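Local structure of bifunctional protein PutA (Bradyrhizobium diazoefficiens, 6BSN) at residues 342-347 against 394-399; 279-284 against 312-317. The protein probably oxidises proline to glutamate in two steps, with a proline dehydrogenase and an aldehyde dehydrogenase joined in one chain. The protein carries 1 engineered substitution. One frame throughout, in Å; residues are numbered along the deposited sequence.

Contact 1 (342-347 against 394-399); sequences LVKGAY and FATHNA. With FDA (dihydroflavine-adenine dinucleotide), chain C.
Lys344 runs straight out from its backbone, every torsion beyond chi1 within about 10° of fully extended, and this carries NZ across to Asn398, whose CG stands anti to its own backbone N (chi1 179°). The two nitrogens, Lys344 NZ and Asn398 ND2, end 3.6 Å apart and share one acceptor, O2A of the reduced FAD. The ammonium donates to O2A over 2.8 Å, while the amide reaches the same oxygen in a longer but nearly straight bond (168°). Lysine suits this place because its reach and charge put NZ between two anions, the phosphate and its salt-bridge partner Asp373, where it probably offsets some of the negative charge. Asn398 divides its amide: ND2 serves the phosphate, and OD1 caps the first turn of helix 399-409 by accepting from Thr401 N. On the other phosphate, Thr396 OG1 donates to O1P at 2.6 Å and accepts from Asn398 N, closing an ST turn. His397 N adds a 3.1 Å bond to O2P.

Nearer the sheet, Ala395 N donates to Leu342 O at 3.1 Å, and Leu342 CB lies beside CD1 of Phe394. Val343 CG1 meets Ala395 CB at 3.8 Å, and both methyls press on the isoalloxazine, the valine at its middle and the alanine at the dimethylbenzene end; small apolar groups let the ring system lie close to the strands. Gly345, at backbone angles that crowd a beta-carbon, gives its O to the adenosine ribose hydroxyls, and Ala346 N donates to flavin O2 over 2.6 Å. A water links Lys344 N, Ala395 O and phosphate O1P. Placing the site at the C-terminal ends of the parallel strands is characteristic of TIM barrels, and here that end holds the FAD of proline dehydrogenase.

Contact 2 (279-284 against 312-317); sequences VDAEEA and AIQAYQ. With FDA (dihydroflavine-adenine dinucleotide), chain C.
Gln314 lays its amide against the methyl of Ala281, with CD 3.4 Å from Ala281 CB, and turns NE2 between two acceptors. One proton goes to Glu282 O at 2.9 Å, which lies almost in the plane of the amide; the other goes to flavin O2 in a straighter bond (167°). Both N-H groups are thus used, and OE1 accepts from Gln317 NE2 at 2.8 Å, fixing which way round the amide sits. With only a methyl at this position, as in an alanine, flavin O2 and Glu282 O are likely to lose their shared donor and Gln317 NE2 its acceptor.

Ala281 treats the pyrimidine edge as a base-pair partner would: its N donates to O4, and its O receives N3-H at 2.8 Å. Its small side chain fits between Ala312 and Gln314, while Ala312 CB in turn lies 3.4 Å from flavin O4. Farther along, the Gln317 amide packs on Ala284 CB.

At the sheet end, Ala312 N donates to Val279 O at 2.8 Å, continuing the parallel pairing of strands 276-279 and 309-314. Salt bridges from Asp280 to Lys239 and Arg341, with a hydrogen bond between OD1 and Ser237 OG, tie the loop to neighbouring parts of the barrel. Within the type I turn from Gln314 to Gln317, Tyr316 rests on Trp348 and Glu351 of helix 348-357 and on Thr372 of helix 369-385.

Along the chain, both segments of contact 2 come ahead of contact 1, and the two centres lie about 10 Å apart in the proline dehydrogenase barrel. The ends of four successive strands of its parallel sheet, 276-279, 309-314, 338-343 and 390-395, and the loops that follow them supply the segments. The middle two are neighbours, so 312-317 and 342-347 join directly: Val343 O lies 2.7 Å from Ala315 N and Lys344 O 2.8 Å from Tyr316 N, both probable hydrogen bonds. Hydrogen bonding to the cofactor is mainly divided, contact 2 taking the pyrimidine edge and contact 1 the pyrophosphate and ribose, though contact 1 also lies against the ring system; both bind flavin O2. Consecutive strand ends thereby position the flavin.

Contact 1 (342-347 against 394-399)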
ATOM      1  N   LEU A 342     -44.494  18.006 -14.783  1.00 30.59           N
ATOM      2  CA  LEU A 342     -43.287  17.825 -13.977  1.00 30.12           C
ATOM      3  C   LEU A 342     -42.482  16.669 -14.553  1.00 27.00           C
ATOM      4  O   LEU A 342     -42.986  15.546 -14.633  1.00 28.13           O
ATOM      5  CB  LEU A 342     -43.618  17.574 -12.503  1.00 22.63           C
ATOM      6  CG  LEU A 342     -42.402  17.645 -11.555  1.00 24.70           C
ATOM      7  CD1 LEU A 342     -41.845  19.099 -11.431  1.00 22.69           C
ATOM      8  CD2 LEU A 342     -42.748  17.033 -10.191  1.00 27.74           C
ATOM      9  N   VAL A 343     -41.244  16.951 -14.973  1.00 23.23           N
ATOM     10  CA  VAL A 343     -40.313  15.943 -15.462  1.00 23.50           C
ATOM     11  C   VAL A 343     -39.062  15.980 -14.590  1.00 27.06           C
ATOM     12  O   VAL A 343     -38.845  16.914 -13.820  1.00 24.30           O
ATOM     13  CB  VAL A 343     -39.930  16.156 -16.938  1.00 26.86           C
ATOM     14  CG1 VAL A 343     -41.168  16.239 -17.817  1.00 24.93           C
ATOM     15  CG2 VAL A 343     -39.043  17.431 -17.071  1.00 23.17           C
ATOM     16  N   LYS A 344     -38.213  14.964 -14.739  1.00 20.44           N
ATOM     17  CA  LYS A 344     -36.952  15.071 -14.014  1.00 32.46           C
ATOM     18  C   LYS A 344     -35.966  15.948 -14.775  1.00 27.63           C
ATOM     19  O   LYS A 344     -35.465  16.935 -14.225  1.00 29.85           O
ATOM     20  CB  LYS A 344     -36.396  13.681 -13.699  1.00 21.55           C
ATOM     21  CG  LYS A 344     -37.318  12.982 -12.668  1.00 20.72           C
ATOM     22  CD  LYS A 344     -36.875  11.573 -12.304  1.00 22.07           C
ATOM     23  CE  LYS A 344     -37.957  10.913 -11.483  1.00 21.21           C
ATOM     24  NZ  LYS A 344     -37.584   9.530 -11.111  1.00 26.00           N
ATOM     25  N   GLY A 345     -35.754  15.674 -16.060  1.00 24.89           N
ATOM     26  CA  GLY A 345     -34.902  16.537 -16.862  1.00 20.21           C
ATOM     27  C   GLY A 345     -34.062  15.799 -17.879  1.00 25.18           C
ATOM     28  O   GLY A 345     -33.352  14.840 -17.540  1.00 22.28           O
ATOM     29  N   ALA A 346     -34.065  16.290 -19.119  1.00 23.48           N
ATOM     30  CA  ALA A 346     -33.476  15.561 -20.238  1.00 25.50           C
ATOM     31  C   ALA A 346     -32.034  15.958 -20.569  1.00 30.57           C
ATOM     32  O   ALA A 346     -31.442  15.330 -21.444  1.00 27.51           O
ATOM     33  CB  ALA A 346     -34.341  15.747 -21.500  1.00 19.99           C
ATOM     34  N   TYR A 347     -31.448  16.959 -19.894  1.00 23.60           N
ATOM     35  CA  TYR A 347     -30.178  17.544 -20.322  1.00 23.85           C
ATOM     36  C   TYR A 347     -29.088  17.453 -19.248  1.00 28.73           C
ATOM     37  O   TYR A 347     -28.177  18.287 -19.222  1.00 28.88           O
ATOM     38  CB  TYR A 347     -30.381  19.009 -20.743  1.00 24.46           C
ATOM     39  CG  TYR A 347     -31.483  19.235 -21.782  1.00 21.09           C
ATOM     40  CD1 TYR A 347     -32.821  19.328 -21.402  1.00 22.15           C
ATOM     41  CD2 TYR A 347     -31.180  19.368 -23.138  1.00 27.03           C
ATOM     42  CE1 TYR A 347     -33.824  19.558 -22.324  1.00 21.49           C
ATOM     43  CE2 TYR A 347     -32.186  19.596 -24.089  1.00 27.15           C
ATOM     44  CZ  TYR A 347     -33.507  19.685 -23.672  1.00 29.29           C
ATOM     45  OH  TYR A 347     -34.525  19.891 -24.579  1.00 28.73           O
ATOM     46  N   PHE A 394     -47.575  14.296 -14.302  1.00 28.09           N
ATOM     47  CA  PHE A 394     -46.337  13.702 -13.800  1.00 30.64           C
ATOM     48  C   PHE A 394     -45.794  12.802 -14.900  1.00 30.55           C
ATOM     49  O   PHE A 394     -46.285  11.696 -15.106  1.00 25.55           O
ATOM     50  CB  PHE A 394     -46.588  12.973 -12.478  1.00 26.91           C
ATOM     51  CG  PHE A 394     -47.157  13.880 -11.408  1.00 31.03           C
ATOM     52  CD1 PHE A 394     -46.373  14.889 -10.855  1.00 27.14           C
ATOM     53  CD2 PHE A 394     -48.484  13.770 -10.997  1.00 26.84           C
ATOM     54  CE1 PHE A 394     -46.890  15.751  -9.907  1.00 27.09           C
ATOM     55  CE2 PHE A 394     -48.999  14.620 -10.047  1.00 27.79           C
ATOM     56  CZ  PHE A 394     -48.201  15.614  -9.494  1.00 28.94           C
ATOM     57  N   ALA A 395     -44.799  13.306 -15.637  1.00 32.24           N
ATOM     58  CA  ALA A 395     -44.203  12.595 -16.766  1.00 31.03           C
ATOM     59  C   ALA A 395     -42.989  11.818 -16.269  1.00 31.93           C
ATOM     60  O   ALA A 395     -41.918  12.388 -16.037  1.00 34.02           O
ATOM     61  CB  ALA A 395     -43.816  13.567 -17.875  1.00 30.74           C
ATOM     62  N   THR A 396     -43.153  10.507 -16.121  1.00 31.69           N
ATOM     63  CA  THR A 396     -42.080   9.635 -15.659  1.00 23.96           C
ATOM     64  C   THR A 396     -42.430   8.195 -16.012  1.00 22.82           C
ATOM     65  O   THR A 396     -43.606   7.830 -16.070  1.00 24.23           O
ATOM     66  CB  THR A 396     -41.873   9.771 -14.143  1.00 25.73           C
ATOM     67  OG1 THR A 396     -40.916   8.803 -13.697  1.00 25.65           O
ATOM     68  CG2 THR A 396     -43.155   9.530 -13.425  1.00 29.78           C
ATOM     69  N   HIS A 397     -41.400   7.378 -16.238  1.00 29.13           N
ATOM     70  CA  HIS A 397     -41.579   5.942 -16.424  1.00 29.84           C
ATOM     71  C   HIS A 397     -40.985   5.156 -15.259  1.00 26.09           C
ATOM     72  O   HIS A 397     -40.711   3.961 -15.391  1.00 25.96           O
ATOM     73  CB  HIS A 397     -40.959   5.462 -17.745  1.00 24.85           C
ATOM     74  CG  HIS A 397     -41.285   6.323 -18.928  1.00 34.57           C
ATOM     75  ND1 HIS A 397     -40.361   7.158 -19.517  1.00 31.43           N
ATOM     76  CD2 HIS A 397     -42.433   6.479 -19.630  1.00 33.26           C
ATOM     77  CE1 HIS A 397     -40.924   7.783 -20.535  1.00 32.04           C
ATOM     78  NE2 HIS A 397     -42.183   7.398 -20.617  1.00 34.53           N
ATOM     79  N   ASN A 398     -40.781   5.809 -14.126  1.00 30.40           N
ATOM     80  CA  ASN A 398     -40.216   5.181 -12.937  1.00 29.27           C
ATOM     81  C   ASN A 398     -41.352   4.662 -12.068  1.00 28.20           C
ATOM     82  O   ASN A 398     -42.162   5.455 -11.585  1.00 28.68           O
ATOM     83  CB  ASN A 398     -39.369   6.203 -12.178  1.00 32.36           C
ATOM     84  CG  ASN A 398     -38.763   5.649 -10.901  1.00 31.04           C
ATOM     85  OD1 ASN A 398     -39.425   4.970 -10.112  1.00 33.78           O
ATOM     86  ND2 ASN A 398     -37.502   5.981 -10.670  1.00 26.89           N
ATOM     87  N   ALA A 399     -41.390   3.338 -11.838  1.00 30.49           N
ATOM     88  CA  ALA A 399     -42.495   2.744 -11.078  1.00 30.10           C
ATOM     89  C   ALA A 399     -42.535   3.253  -9.643  1.00 25.53           C
ATOM     90  O   ALA A 399     -43.618   3.448  -9.073  1.00 24.07           O
ATOM     91  CB  ALA A 399     -42.399   1.221 -11.089  1.00 23.52           C
TER
HETATM   92  PA  FDA C2001     -35.557   7.824 -14.221  1.00 27.47           P
HETATM   93  O1A FDA C2001     -34.676   6.574 -14.503  1.00 28.61           O
HETATM   94  O2A FDA C2001     -36.304   7.918 -13.011  1.00 23.85           O
HETATM   95  O5B FDA C2001     -34.855   9.114 -14.030  1.00 27.24           O
HETATM   96  C5B FDA C2001     -33.852   9.495 -14.965  1.00 30.82           C
HETATM   97  C4B FDA C2001     -33.468  10.957 -14.754  1.00 29.98           C
HETATM   98  O4B FDA C2001     -32.768  11.162 -13.557  1.00 29.85           O
HETATM   99  C3B FDA C2001     -32.576  11.555 -15.795  1.00 31.94           C
HETATM  100  O3B FDA C2001     -33.285  11.883 -16.916  1.00 27.41           O
HETATM  101  C2B FDA C2001     -32.049  12.744 -15.098  1.00 30.09           C
HETATM  102  O2B FDA C2001     -32.946  13.800 -15.183  1.00 28.59           O
HETATM  103  C1B FDA C2001     -31.934  12.264 -13.688  1.00 26.46           C
HETATM  104  N9A FDA C2001     -30.586  11.877 -13.306  1.00 31.17           N
HETATM  105  C8A FDA C2001     -29.821  10.819 -13.776  1.00 25.31           C
HETATM  106  N7A FDA C2001     -28.643  10.831 -13.171  1.00 25.32           N
HETATM  107  C5A FDA C2001     -28.587  11.901 -12.281  1.00 25.15           C
HETATM  108  C6A FDA C2001     -27.642  12.396 -11.402  1.00 25.98           C
HETATM  109  N6A FDA C2001     -26.366  11.750 -11.263  1.00 26.53           N
HETATM  110  N1A FDA C2001     -27.909  13.480 -10.658  1.00 26.70           N
HETATM  111  C2A FDA C2001     -29.089  14.126 -10.750  1.00 30.01           C
HETATM  112  N3A FDA C2001     -30.041  13.658 -11.602  1.00 28.68           N
HETATM  113  C4A FDA C2001     -29.827  12.580 -12.355  1.00 26.20           C
HETATM  114  N1  FDA C2001     -37.312  16.427 -20.051  1.00 32.42           N
HETATM  115  C2  FDA C2001     -36.982  17.816 -20.091  1.00 25.10           C
HETATM  116  O2  FDA C2001     -35.749  18.184 -19.612  1.00 33.01           O
HETATM  117  N3  FDA C2001     -37.906  18.762 -20.609  1.00 29.24           N
HETATM  118  C4  FDA C2001     -39.158  18.324 -21.086  1.00 28.07           C
HETATM  119  O4  FDA C2001     -40.074  19.211 -21.587  1.00 30.60           O
HETATM  120  C4X FDA C2001     -39.501  16.875 -21.035  1.00 27.55           C
HETATM  121  N5  FDA C2001     -40.757  16.416 -21.556  1.00 26.01           N
HETATM  122  C5X FDA C2001     -41.138  15.035 -21.307  1.00 29.60           C
HETATM  123  C6  FDA C2001     -42.526  14.595 -21.662  1.00 19.97           C
HETATM  124  C7  FDA C2001     -42.909  13.262 -21.348  1.00 26.40           C
HETATM  125  C7M FDA C2001     -44.299  12.806 -21.697  1.00 24.99           C
HETATM  126  C8  FDA C2001     -41.990  12.362 -20.709  1.00 27.26           C
HETATM  127  C8M FDA C2001     -42.367  10.941 -20.363  1.00 31.60           C
HETATM  128  C9  FDA C2001     -40.685  12.788 -20.382  1.00 29.55           C
HETATM  129  C9A FDA C2001     -40.270  14.173 -20.702  1.00 29.08           C
HETATM  130  N10 FDA C2001     -38.903  14.580 -20.447  1.00 31.23           N
HETATM  131  C10 FDA C2001     -38.598  15.978 -20.531  1.00 30.22           C
HETATM  132  C1' FDA C2001     -37.824  13.624 -20.137  1.00 32.05           C
HETATM  133  C2' FDA C2001     -37.611  13.517 -18.637  1.00 33.34           C
HETATM  134  O2' FDA C2001     -37.103  14.703 -18.138  1.00 32.24           O
HETATM  135  C3' FDA C2001     -36.661  12.379 -18.300  1.00 38.19           C
HETATM  136  O3' FDA C2001     -35.494  12.645 -18.959  1.00 37.95           O
HETATM  137  C4' FDA C2001     -37.095  10.969 -18.705  1.00 38.80           C
HETATM  138  O4' FDA C2001     -38.479  10.860 -18.724  1.00 34.70           O
HETATM  139  C5' FDA C2001     -36.545   9.927 -17.738  1.00 40.88           C
HETATM  140  O5' FDA C2001     -36.900  10.235 -16.404  1.00 38.10           O
HETATM  141  P   FDA C2001     -37.728   9.242 -15.446  1.00 32.95           P
HETATM  142  O1P FDA C2001     -38.562   9.844 -14.271  1.00 42.57           O
HETATM  143  O2P FDA C2001     -38.511   8.425 -16.533  1.00 22.44           O
HETATM  144  O3P FDA C2001     -36.615   8.057 -15.246  1.00 31.76           O
HETATM  145  O   HOH W   1     -39.191  12.371 -15.543  1.00 24.50           O

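Contact 2 (279-284 against 312-317)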
ATOM      1  N   VAL A 279     -45.396  24.024 -23.329  1.00 32.66           N
ATOM      2  CA  VAL A 279     -44.038  24.470 -23.645  1.00 26.89           C
ATOM      3  C   VAL A 279     -43.011  23.580 -22.931  1.00 28.12           C
ATOM      4  O   VAL A 279     -42.919  23.551 -21.694  1.00 26.50           O
ATOM      5  CB  VAL A 279     -43.846  25.949 -23.272  1.00 28.05           C
ATOM      6  CG1 VAL A 279     -42.470  26.433 -23.718  1.00 21.86           C
ATOM      7  CG2 VAL A 279     -44.967  26.809 -23.915  1.00 26.45           C
ATOM      8  N   ASP A 280     -42.222  22.862 -23.713  1.00 29.65           N
ATOM      9  CA  ASP A 280     -41.187  22.006 -23.160  1.00 30.02           C
ATOM     10  C   ASP A 280     -40.120  22.831 -22.440  1.00 26.05           C
ATOM     11  O   ASP A 280     -39.943  24.025 -22.689  1.00 31.04           O
ATOM     12  CB  ASP A 280     -40.557  21.174 -24.278  1.00 35.65           C
ATOM     13  CG  ASP A 280     -41.487  20.061 -24.791  1.00 35.68           C
ATOM     14  OD1 ASP A 280     -42.569  19.823 -24.198  1.00 30.14           O
ATOM     15  OD2 ASP A 280     -41.111  19.422 -25.794  1.00 28.40           O
ATOM     16  N   ALA A 281     -39.424  22.184 -21.508  1.00 29.31           N
ATOM     17  CA  ALA A 281     -38.314  22.810 -20.804  1.00 25.74           C
ATOM     18  C   ALA A 281     -37.004  22.330 -21.411  1.00 23.02           C
ATOM     19  O   ALA A 281     -36.835  21.141 -21.699  1.00 27.09           O
ATOM     20  CB  ALA A 281     -38.342  22.509 -19.305  1.00 22.21           C
ATOM     21  N   GLU A 282     -36.088  23.266 -21.616  1.00 23.97           N
ATOM     22  CA  GLU A 282     -34.842  22.948 -22.299  1.00 19.90           C
ATOM     23  C   GLU A 282     -33.689  23.219 -21.333  1.00 24.59           C
ATOM     24  O   GLU A 282     -33.822  22.959 -20.129  1.00 24.15           O
ATOM     25  CB  GLU A 282     -34.755  23.746 -23.607  1.00 21.19           C
ATOM     26  CG  GLU A 282     -36.007  23.515 -24.511  1.00 25.96           C
ATOM     27  CD  GLU A 282     -35.913  24.158 -25.871  1.00 30.92           C
ATOM     28  OE1 GLU A 282     -35.085  23.675 -26.684  1.00 28.73           O
ATOM     29  OE2 GLU A 282     -36.679  25.139 -26.123  1.00 31.07           O
ATOM     30  N   GLU A 283     -32.559  23.718 -21.832  1.00 22.14           N
ATOM     31  CA  GLU A 283     -31.364  23.817 -21.003  1.00 25.99           C
ATOM     32  C   GLU A 283     -31.551  24.818 -19.863  1.00 27.12           C
ATOM     33  O   GLU A 283     -32.408  25.706 -19.904  1.00 24.47           O
ATOM     34  CB  GLU A 283     -30.153  24.214 -21.846  1.00 23.88           C
ATOM     35  CG  GLU A 283     -29.803  23.212 -22.936  1.00 24.37           C
ATOM     36  CD  GLU A 283     -30.551  23.464 -24.270  1.00 27.85           C
ATOM     37  OE1 GLU A 283     -30.090  22.909 -25.284  1.00 26.18           O
ATOM     38  OE2 GLU A 283     -31.580  24.195 -24.315  1.00 24.82           O
ATOM     39  N   ALA A 284     -30.701  24.686 -18.843  1.00 26.69           N
ATOM     40  CA  ALA A 284     -30.855  25.536 -17.666  1.00 26.72           C
ATOM     41  C   ALA A 284     -30.579  27.007 -17.975  1.00 27.67           C
ATOM     42  O   ALA A 284     -31.211  27.888 -17.371  1.00 24.37           O
ATOM     43  CB  ALA A 284     -29.962  25.037 -16.529  1.00 23.89           C
ATOM     44  N   ALA A 312     -43.537  22.577 -19.102  1.00 25.68           N
ATOM     45  CA  ALA A 312     -42.834  21.579 -18.302  1.00 26.22           C
ATOM     46  C   ALA A 312     -41.840  22.257 -17.361  1.00 29.35           C
ATOM     47  O   ALA A 312     -41.241  23.283 -17.700  1.00 32.00           O
ATOM     48  CB  ALA A 312     -42.096  20.551 -19.164  1.00 21.06           C
ATOM     49  N   ILE A 313     -41.665  21.644 -16.183  1.00 25.82           N
ATOM     50  CA  ILE A 313     -40.735  22.070 -15.140  1.00 27.77           C
ATOM     51  C   ILE A 313     -39.847  20.881 -14.786  1.00 28.14           C
ATOM     52  O   ILE A 313     -40.352  19.783 -14.515  1.00 24.44           O
ATOM     53  CB  ILE A 313     -41.484  22.563 -13.886  1.00 22.51           C
ATOM     54  CG1 ILE A 313     -42.424  23.715 -14.243  1.00 22.93           C
ATOM     55  CG2 ILE A 313     -40.496  23.015 -12.807  1.00 22.67           C
ATOM     56  CD1 ILE A 313     -43.315  24.148 -13.075  1.00 26.81           C
ATOM     57  N   GLN A 314     -38.530  21.105 -14.751  1.00 26.66           N
ATOM     58  CA  GLN A 314     -37.543  20.045 -14.565  1.00 24.77           C
ATOM     59  C   GLN A 314     -37.146  19.944 -13.090  1.00 26.60           C
ATOM     60  O   GLN A 314     -36.471  20.832 -12.555  1.00 25.92           O
ATOM     61  CB  GLN A 314     -36.316  20.319 -15.430  1.00 22.67           C
ATOM     62  CG  GLN A 314     -36.634  20.384 -16.903  1.00 23.89           C
ATOM     63  CD  GLN A 314     -35.688  21.276 -17.664  1.00 28.60           C
ATOM     64  OE1 GLN A 314     -35.359  22.368 -17.200  1.00 26.37           O
ATOM     65  NE2 GLN A 314     -35.247  20.824 -18.845  1.00 19.65           N
ATOM     66  N   ALA A 315     -37.503  18.823 -12.450  1.00 23.89           N
ATOM     67  CA  ALA A 315     -37.206  18.651 -11.030  1.00 30.11           C
ATOM     68  C   ALA A 315     -35.719  18.507 -10.746  1.00 32.02           C
ATOM     69  O   ALA A 315     -35.307  18.730  -9.606  1.00 31.43           O
ATOM     70  CB  ALA A 315     -37.953  17.441 -10.465  1.00 30.24           C
ATOM     71  N   TYR A 316     -34.895  18.144 -11.740  1.00 31.62           N
ATOM     72  CA  TYR A 316     -33.480  18.014 -11.413  1.00 28.96           C
ATOM     73  C   TYR A 316     -32.798  19.359 -11.217  1.00 28.06           C
ATOM     74  O   TYR A 316     -31.603  19.381 -10.893  1.00 26.07           O
ATOM     75  CB  TYR A 316     -32.730  17.160 -12.463  1.00 22.78           C
ATOM     76  CG  TYR A 316     -32.492  17.695 -13.877  1.00 19.81           C
ATOM     77  CD1 TYR A 316     -32.971  18.937 -14.301  1.00 19.94           C
ATOM     78  CD2 TYR A 316     -31.765  16.930 -14.793  1.00 20.77           C
ATOM     79  CE1 TYR A 316     -32.734  19.396 -15.607  1.00 23.39           C
ATOM     80  CE2 TYR A 316     -31.522  17.374 -16.093  1.00 26.56           C
ATOM     81  CZ  TYR A 316     -32.017  18.612 -16.500  1.00 27.79           C
ATOM     82  OH  TYR A 316     -31.781  19.064 -17.795  1.00 22.10           O
ATOM     83  N   GLN A 317     -33.520  20.466 -11.391  1.00 25.60           N
ATOM     84  CA  GLN A 317     -32.964  21.800 -11.191  1.00 25.17           C
ATOM     85  C   GLN A 317     -33.238  22.268  -9.773  1.00 34.09           C
ATOM     86  O   GLN A 317     -34.357  22.134  -9.265  1.00 34.54           O
ATOM     87  CB  GLN A 317     -33.553  22.814 -12.181  1.00 28.40           C
ATOM     88  CG  GLN A 317     -33.190  22.575 -13.656  1.00 23.99           C
ATOM     89  CD  GLN A 317     -33.082  23.866 -14.446  1.00 27.82           C
ATOM     90  OE1 GLN A 317     -32.528  24.858 -13.968  1.00 31.20           O
ATOM     91  NE2 GLN A 317     -33.635  23.870 -15.655  1.00 27.97           N
TER
HETATM   92  PA  FDA C2001     -35.557   7.824 -14.221  1.00 27.47           P
HETATM   93  O1A FDA C2001     -34.676   6.574 -14.503  1.00 28.61           O
HETATM   94  O2A FDA C2001     -36.304   7.918 -13.011  1.00 23.85           O
HETATM   95  O5B FDA C2001     -34.855   9.114 -14.030  1.00 27.24           O
HETATM   96  C5B FDA C2001     -33.852   9.495 -14.965  1.00 30.82           C
HETATM   97  C4B FDA C2001     -33.468  10.957 -14.754  1.00 29.98           C
HETATM   98  O4B FDA C2001     -32.768  11.162 -13.557  1.00 29.85           O
HETATM   99  C3B FDA C2001     -32.576  11.555 -15.795  1.00 31.94           C
HETATM  100  O3B FDA C2001     -33.285  11.883 -16.916  1.00 27.41           O
HETATM  101  C2B FDA C2001     -32.049  12.744 -15.098  1.00 30.09           C
HETATM  102  O2B FDA C2001     -32.946  13.800 -15.183  1.00 28.59           O
HETATM  103  C1B FDA C2001     -31.934  12.264 -13.688  1.00 26.46           C
HETATM  104  N9A FDA C2001     -30.586  11.877 -13.306  1.00 31.17           N
HETATM  105  C8A FDA C2001     -29.821  10.819 -13.776  1.00 25.31           C
HETATM  106  N7A FDA C2001     -28.643  10.831 -13.171  1.00 25.32           N
HETATM  107  C5A FDA C2001     -28.587  11.901 -12.281  1.00 25.15           C
HETATM  108  C6A FDA C2001     -27.642  12.396 -11.402  1.00 25.98           C
HETATM  109  N6A FDA C2001     -26.366  11.750 -11.263  1.00 26.53           N
HETATM  110  N1A FDA C2001     -27.909  13.480 -10.658  1.00 26.70           N
HETATM  111  C2A FDA C2001     -29.089  14.126 -10.750  1.00 30.01           C
HETATM  112  N3A FDA C2001     -30.041  13.658 -11.602  1.00 28.68           N
HETATM  113  C4A FDA C2001     -29.827  12.580 -12.355  1.00 26.20           C
HETATM  114  N1  FDA C2001     -37.312  16.427 -20.051  1.00 32.42           N
HETATM  115  C2  FDA C2001     -36.982  17.816 -20.091  1.00 25.10           C
HETATM  116  O2  FDA C2001     -35.749  18.184 -19.612  1.00 33.01           O
HETATM  117  N3  FDA C2001     -37.906  18.762 -20.609  1.00 29.24           N
HETATM  118  C4  FDA C2001     -39.158  18.324 -21.086  1.00 28.07           C
HETATM  119  O4  FDA C2001     -40.074  19.211 -21.587  1.00 30.60           O
HETATM  120  C4X FDA C2001     -39.501  16.875 -21.035  1.00 27.55           C
HETATM  121  N5  FDA C2001     -40.757  16.416 -21.556  1.00 26.01           N
HETATM  122  C5X FDA C2001     -41.138  15.035 -21.307  1.00 29.60           C
HETATM  123  C6  FDA C2001     -42.526  14.595 -21.662  1.00 19.97           C
HETATM  124  C7  FDA C2001     -42.909  13.262 -21.348  1.00 26.40           C
HETATM  125  C7M FDA C2001     -44.299  12.806 -21.697  1.00 24.99           C
HETATM  126  C8  FDA C2001     -41.990  12.362 -20.709  1.00 27.26           C
HETATM  127  C8M FDA C2001     -42.367  10.941 -20.363  1.00 31.60           C
HETATM  128  C9  FDA C2001     -40.685  12.788 -20.382  1.00 29.55           C
HETATM  129  C9A FDA C2001     -40.270  14.173 -20.702  1.00 29.08           C
HETATM  130  N10 FDA C2001     -38.903  14.580 -20.447  1.00 31.23           N
HETATM  131  C10 FDA C2001     -38.598  15.978 -20.531  1.00 30.22           C
HETATM  132  C1' FDA C2001     -37.824  13.624 -20.137  1.00 32.05           C
HETATM  133  C2' FDA C2001     -37.611  13.517 -18.637  1.00 33.34           C
HETATM  134  O2' FDA C2001     -37.103  14.703 -18.138  1.00 32.24           O
HETATM  135  C3' FDA C2001     -36.661  12.379 -18.300  1.00 38.19           C
HETATM  136  O3' FDA C2001     -35.494  12.645 -18.959  1.00 37.95           O
HETATM  137  C4' FDA C2001     -37.095  10.969 -18.705  1.00 38.80           C
HETATM  138  O4' FDA C2001     -38.479  10.860 -18.724  1.00 34.70           O
HETATM  139  C5' FDA C2001     -36.545   9.927 -17.738  1.00 40.88           C
HETATM  140  O5' FDA C2001     -36.900  10.235 -16.404  1.00 38.10           O
HETATM  141  P   FDA C2001     -37.728   9.242 -15.446  1.00 32.95           P
HETATM  142  O1P FDA C2001     -38.562   9.844 -14.271  1.00 42.57           O
HETATM  143  O2P FDA C2001     -38.511   8.425 -16.533  1.00 22.44           O
HETATM  144  O3P FDA C2001     -36.615   8.057 -15.246  1.00 31.76           O
HETATM  145  O   HOH W   2     -41.278  24.863 -19.930  1.00 19.21           O
HETATM  146  O   HOH W   3     -31.945  21.438 -18.163  1.00 22.35           O